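Local coordinates for protein glycerol-3-phosphate dehydrogenase [NAD(+)] (Dunaliella salina, PDB 6IUY) that probably interconverts dihydroxyacetone phosphate and sn-glycerol 3-phosphate with NAD, in a chain that also carries a haloacid dehalogenase-like phosphatase domain, at residues M251-S264 with P286-H299. Residues are numbered along the deposited sequence; the frame is centred on the assembly and turned at random.
Sequences MAKLKRYKVTMVGS and PGSVFEKEVTMWVH. With NAD (nicotinamide-adenine-dinucleotide), chain C.
M251 lays its CE against P286 CB beside helix 114-123 of the haloacid dehalogenase-like domain; from there the chain enters a Rossmann fold, whose first two parallel strands, 257-262 and 293-297, are joined by the right-handed crossover through helix 266-282. At R256, CG anti to the backbone N (chi1 -168°) carries the side chain along the other segment, where NH1 makes a long, weak salt bridge to E291 OE2 (3.4 Å), their planes almost perpendicular. The Y257 backbone pairs twice: N donates to V289 O (2.7 Å) and O accepts E291 N (2.6 Å), while V289 O also lies in the plane of the tyrosine ring at its edge. K258 runs beside E291, CG to CG. Where the second segment turns at K292, a water accepts from V259 N and donates to E291 O and E293 O, replacing a direct backbone bond; V259 O then accepts T295 N (3.0 Å). V259 CG2 meets F290 CD1, and CG1 meets V294 CG1 side by side. Pairing continues from M261 N to T295 O and from W297 N to M261 O. G263 opens the probable glycine-rich nucleotide loop; S264 OG shares a water with W297 O and H299 N, and the H299 ring turns one face to the adenine, NAD C6A 3.6 Å above the imidazole plane, over its centre.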
# COMPACT_ATOMS: atom_id res chain seq x y z
N MET A 251 -4.38 29.80 33.47
CA MET A 251 -5.07 28.53 33.35
C MET A 251 -6.50 28.67 32.85
O MET A 251 -6.92 27.99 31.91
CB MET A 251 -5.06 27.81 34.69
CG MET A 251 -3.95 26.80 34.86
SD MET A 251 -4.53 25.14 34.48
CE MET A 251 -3.82 24.20 35.83
N ALA A 252 -7.24 29.59 33.46
CA ALA A 252 -8.66 29.76 33.18
C ALA A 252 -8.92 30.49 31.87
O ALA A 252 -10.08 30.70 31.50
CB ALA A 252 -9.34 30.48 34.34
N LYS A 253 -7.87 30.91 31.18
CA LYS A 253 -8.05 31.51 29.86
C LYS A 253 -7.60 30.55 28.77
O LYS A 253 -7.71 30.84 27.58
CB LYS A 253 -7.32 32.85 29.76
CG LYS A 253 -7.89 33.94 30.68
CD LYS A 253 -9.38 34.13 30.44
CE LYS A 253 -10.01 35.12 31.42
NZ LYS A 253 -11.50 35.06 31.41
N LEU A 254 -7.09 29.39 29.20
CA LEU A 254 -6.81 28.28 28.27
C LEU A 254 -8.09 27.85 27.58
O LEU A 254 -9.11 27.64 28.26
CB LEU A 254 -6.19 27.08 29.00
CG LEU A 254 -4.72 27.13 29.42
CD1 LEU A 254 -4.34 25.87 30.17
CD2 LEU A 254 -3.83 27.29 28.21
N LYS A 255 -8.07 27.71 26.26
CA LYS A 255 -9.27 27.25 25.56
C LYS A 255 -9.67 25.84 26.03
O LYS A 255 -8.81 24.97 26.23
CB LYS A 255 -9.07 27.27 24.04
CG LYS A 255 -10.40 27.39 23.27
CD LYS A 255 -10.19 27.32 21.77
CE LYS A 255 -11.48 27.60 21.00
NZ LYS A 255 -11.26 27.67 19.52
N ARG A 256 -10.97 25.65 26.24
CA ARG A 256 -11.52 24.32 26.54
C ARG A 256 -12.56 24.00 25.49
O ARG A 256 -13.59 24.67 25.40
CB ARG A 256 -12.14 24.26 27.94
CG ARG A 256 -12.46 22.85 28.37
CD ARG A 256 -13.30 22.80 29.63
NE ARG A 256 -12.57 23.24 30.81
CZ ARG A 256 -12.83 24.36 31.47
NH1 ARG A 256 -13.81 25.17 31.08
NH2 ARG A 256 -12.10 24.68 32.54
N TYR A 257 -12.27 22.99 24.68
CA TYR A 257 -13.09 22.70 23.51
C TYR A 257 -14.39 22.01 23.89
O TYR A 257 -14.37 21.05 24.66
CB TYR A 257 -12.29 21.85 22.52
CG TYR A 257 -11.21 22.61 21.81
CD1 TYR A 257 -9.98 22.85 22.41
CD2 TYR A 257 -11.41 23.11 20.53
CE1 TYR A 257 -8.98 23.58 21.75
CE2 TYR A 257 -10.43 23.81 19.86
CZ TYR A 257 -9.22 24.05 20.47
OH TYR A 257 -8.26 24.76 19.80
N LYS A 258 -15.52 22.53 23.42
CA LYS A 258 -16.80 21.79 23.53
C LYS A 258 -16.96 20.95 22.28
O LYS A 258 -16.81 21.47 21.17
CB LYS A 258 -18.02 22.72 23.68
CG LYS A 258 -18.09 23.56 24.98
CD LYS A 258 -19.49 24.20 25.13
CE LYS A 258 -19.45 25.57 25.80
NZ LYS A 258 -18.69 25.55 27.08
N VAL A 259 -17.29 19.68 22.44
CA VAL A 259 -17.37 18.78 21.29
C VAL A 259 -18.81 18.47 20.93
O VAL A 259 -19.61 18.13 21.80
CB VAL A 259 -16.63 17.47 21.56
CG1 VAL A 259 -16.67 16.56 20.33
CG2 VAL A 259 -15.18 17.77 22.00
N THR A 260 -19.14 18.58 19.65
CA THR A 260 -20.44 18.15 19.16
C THR A 260 -20.30 17.14 18.01
O THR A 260 -19.68 17.43 16.99
CB THR A 260 -21.27 19.36 18.70
OG1 THR A 260 -21.59 20.14 19.85
CG2 THR A 260 -22.55 18.92 18.01
N MET A 261 -20.91 15.97 18.20
CA MET A 261 -21.06 14.96 17.16
C MET A 261 -22.30 15.28 16.33
O MET A 261 -23.41 15.36 16.88
CB MET A 261 -21.16 13.56 17.78
CG MET A 261 -21.55 12.43 16.80
SD MET A 261 -20.25 12.09 15.58
CE MET A 261 -20.93 12.95 14.19
N VAL A 262 -22.13 15.51 15.03
CA VAL A 262 -23.25 15.73 14.13
C VAL A 262 -23.57 14.41 13.41
O VAL A 262 -22.99 14.10 12.36
CB VAL A 262 -22.95 16.82 13.09
CG1 VAL A 262 -24.12 17.00 12.13
CG2 VAL A 262 -22.60 18.14 13.77
N GLY A 263 -24.47 13.62 14.00
CA GLY A 263 -24.92 12.37 13.41
C GLY A 263 -25.10 11.43 14.57
O GLY A 263 -24.53 11.68 15.62
N SER A 264 -25.91 10.39 14.41
CA SER A 264 -26.14 9.48 15.53
C SER A 264 -26.38 8.04 15.08
O SER A 264 -27.08 7.27 15.75
CB SER A 264 -27.34 9.97 16.36
OG SER A 264 -28.50 10.08 15.56
N PRO A 286 -6.72 19.48 35.85
CA PRO A 286 -7.02 20.91 35.96
C PRO A 286 -7.25 21.67 34.64
O PRO A 286 -8.31 22.28 34.47
CB PRO A 286 -5.78 21.45 36.69
CG PRO A 286 -5.33 20.29 37.53
CD PRO A 286 -5.57 19.08 36.68
N GLY A 287 -6.31 21.65 33.71
CA GLY A 287 -6.49 22.50 32.54
C GLY A 287 -7.03 21.79 31.31
O GLY A 287 -6.55 22.03 30.22
N SER A 288 -8.04 20.94 31.50
CA SER A 288 -8.56 20.08 30.43
C SER A 288 -8.78 20.80 29.12
O SER A 288 -9.41 21.86 29.10
CB SER A 288 -9.88 19.43 30.85
OG SER A 288 -10.48 18.77 29.75
N VAL A 289 -8.30 20.22 28.02
CA VAL A 289 -8.55 20.83 26.72
C VAL A 289 -9.98 20.56 26.20
O VAL A 289 -10.39 21.16 25.20
CB VAL A 289 -7.52 20.35 25.66
CG1 VAL A 289 -7.75 18.91 25.29
CG2 VAL A 289 -7.59 21.23 24.42
N PHE A 290 -10.74 19.68 26.86
CA PHE A 290 -12.13 19.39 26.42
C PHE A 290 -13.20 19.58 27.51
O PHE A 290 -12.98 19.24 28.68
CB PHE A 290 -12.26 17.95 25.90
CG PHE A 290 -11.32 17.62 24.80
CD1 PHE A 290 -11.45 18.22 23.57
CD2 PHE A 290 -10.31 16.69 24.99
CE1 PHE A 290 -10.59 17.92 22.56
CE2 PHE A 290 -9.45 16.39 23.97
CZ PHE A 290 -9.58 17.00 22.76
N GLU A 291 -14.35 20.10 27.11
CA GLU A 291 -15.55 20.03 27.94
C GLU A 291 -15.88 18.56 28.20
O GLU A 291 -15.72 17.74 27.30
CB GLU A 291 -16.74 20.73 27.27
CG GLU A 291 -16.88 22.20 27.63
CD GLU A 291 -16.99 22.43 29.14
OE1 GLU A 291 -17.81 21.75 29.80
OE2 GLU A 291 -16.25 23.28 29.67
N LYS A 292 -16.31 18.23 29.41
CA LYS A 292 -16.59 16.84 29.74
C LYS A 292 -17.75 16.30 28.93
O LYS A 292 -17.73 15.15 28.46
CB LYS A 292 -16.89 16.67 31.23
CG LYS A 292 -17.13 15.21 31.60
CD LYS A 292 -17.39 15.03 33.09
CE LYS A 292 -17.51 13.56 33.44
NZ LYS A 292 -17.65 13.34 34.91
N GLU A 293 -18.76 17.14 28.73
CA GLU A 293 -19.96 16.71 28.05
C GLU A 293 -19.89 16.83 26.53
O GLU A 293 -19.56 17.89 25.98
CB GLU A 293 -21.15 17.50 28.57
CG GLU A 293 -22.42 17.28 27.76
CD GLU A 293 -23.64 17.96 28.39
OE1 GLU A 293 -24.14 17.42 29.40
OE2 GLU A 293 -24.10 19.00 27.87
N VAL A 294 -20.26 15.75 25.84
CA VAL A 294 -20.27 15.76 24.39
C VAL A 294 -21.70 15.82 23.91
O VAL A 294 -22.52 15.02 24.33
CB VAL A 294 -19.60 14.49 23.78
CG1 VAL A 294 -19.61 14.56 22.28
CG2 VAL A 294 -18.21 14.33 24.29
N THR A 295 -21.99 16.71 22.97
CA THR A 295 -23.35 16.84 22.50
C THR A 295 -23.48 16.01 21.23
O THR A 295 -22.57 16.00 20.40
CB THR A 295 -23.69 18.32 22.26
OG1 THR A 295 -23.62 19.01 23.51
CG2 THR A 295 -25.06 18.49 21.71
N MET A 296 -24.58 15.29 21.08
CA MET A 296 -24.81 14.54 19.86
C MET A 296 -26.13 14.95 19.24
O MET A 296 -27.17 14.73 19.84
CB MET A 296 -24.77 13.03 20.13
CG MET A 296 -25.35 12.17 19.01
SD MET A 296 -24.92 10.42 19.18
CE MET A 296 -25.96 9.88 20.55
N TRP A 297 -26.08 15.52 18.04
CA TRP A 297 -27.31 15.73 17.27
C TRP A 297 -27.87 14.43 16.75
O TRP A 297 -27.18 13.65 16.04
CB TRP A 297 -27.07 16.67 16.10
CG TRP A 297 -28.29 16.86 15.21
CD1 TRP A 297 -29.46 17.47 15.55
CD2 TRP A 297 -28.43 16.45 13.84
NE1 TRP A 297 -30.33 17.47 14.48
CE2 TRP A 297 -29.72 16.85 13.42
CE3 TRP A 297 -27.59 15.79 12.93
CZ2 TRP A 297 -30.19 16.61 12.12
CZ3 TRP A 297 -28.06 15.56 11.64
CH2 TRP A 297 -29.34 15.97 11.25
N VAL A 298 -29.13 14.19 17.11
CA VAL A 298 -29.88 13.02 16.69
C VAL A 298 -31.04 13.43 15.81
O VAL A 298 -32.01 14.00 16.30
CB VAL A 298 -30.44 12.24 17.89
CG1 VAL A 298 -31.11 10.93 17.42
CG2 VAL A 298 -29.35 11.94 18.91
N HIS A 299 -30.94 13.17 14.51
CA HIS A 299 -32.04 13.45 13.59
C HIS A 299 -33.33 12.82 14.10
O HIS A 299 -33.34 11.65 14.49
CB HIS A 299 -31.73 12.92 12.21
CG HIS A 299 -32.85 13.09 11.23
ND1 HIS A 299 -33.64 12.03 10.81
CD2 HIS A 299 -33.31 14.18 10.58
CE1 HIS A 299 -34.54 12.47 9.95
NE2 HIS A 299 -34.36 13.78 9.79
PA NAD C . -26.13 4.71 9.72
O1A NAD C . -26.25 3.92 10.96
O2A NAD C . -25.73 3.89 8.50
O5B NAD C . -27.55 5.42 9.36
C5B NAD C . -28.51 5.68 10.39
C4B NAD C . -28.69 7.22 10.55
O4B NAD C . -29.26 7.71 9.49
C3B NAD C . -29.68 7.49 11.69
O3B NAD C . -29.08 7.92 12.82
C2B NAD C . -30.60 8.60 11.13
O2B NAD C . -30.75 9.66 12.17
C1B NAD C . -29.98 9.01 10.08
N9A NAD C . -30.91 9.54 9.16
C8A NAD C . -31.95 8.92 8.57
N7A NAD C . -32.56 9.82 7.77
C5A NAD C . -31.91 11.01 7.89
C6A NAD C . -32.11 12.26 7.32
N6A NAD C . -33.15 12.62 6.41
N1A NAD C . -31.29 13.27 7.61
C2A NAD C . -30.25 13.07 8.47
N3A NAD C . -30.05 11.86 9.04
C4A NAD C . -30.88 10.83 8.74
O3 NAD C . -25.05 5.86 9.97
PN NAD C . -23.51 5.68 10.39
O1N NAD C . -23.21 4.23 10.73
O2N NAD C . -23.17 6.54 11.58
O5D NAD C . -22.64 6.05 9.13
C5D NAD C . -22.55 7.38 8.67
C4D NAD C . -21.21 7.51 7.92
O4D NAD C . -20.27 6.83 8.55
C3D NAD C . -21.36 6.87 6.56
O3D NAD C . -20.85 7.70 5.63
C2D NAD C . -20.52 5.56 6.63
O2D NAD C . -20.08 5.23 5.25
C1D NAD C . -19.56 5.86 7.46
N1N NAD C . -18.97 4.74 8.17
C2N NAD C . -19.73 3.74 8.72
C3N NAD C . -19.12 2.68 9.40
C7N NAD C . -20.01 1.56 9.98
O7N NAD C . -19.52 0.50 10.33
N7N NAD C . -21.43 1.80 10.12
C4N NAD C . -17.75 2.63 9.54
C5N NAD C . -16.98 3.65 9.02
C6N NAD C . -17.61 4.71 8.34
O HOH W 1 -17.04 18.45 24.92
O HOH W 2 -20.92 19.74 24.60
O HOH W 3 -28.42 12.34 13.69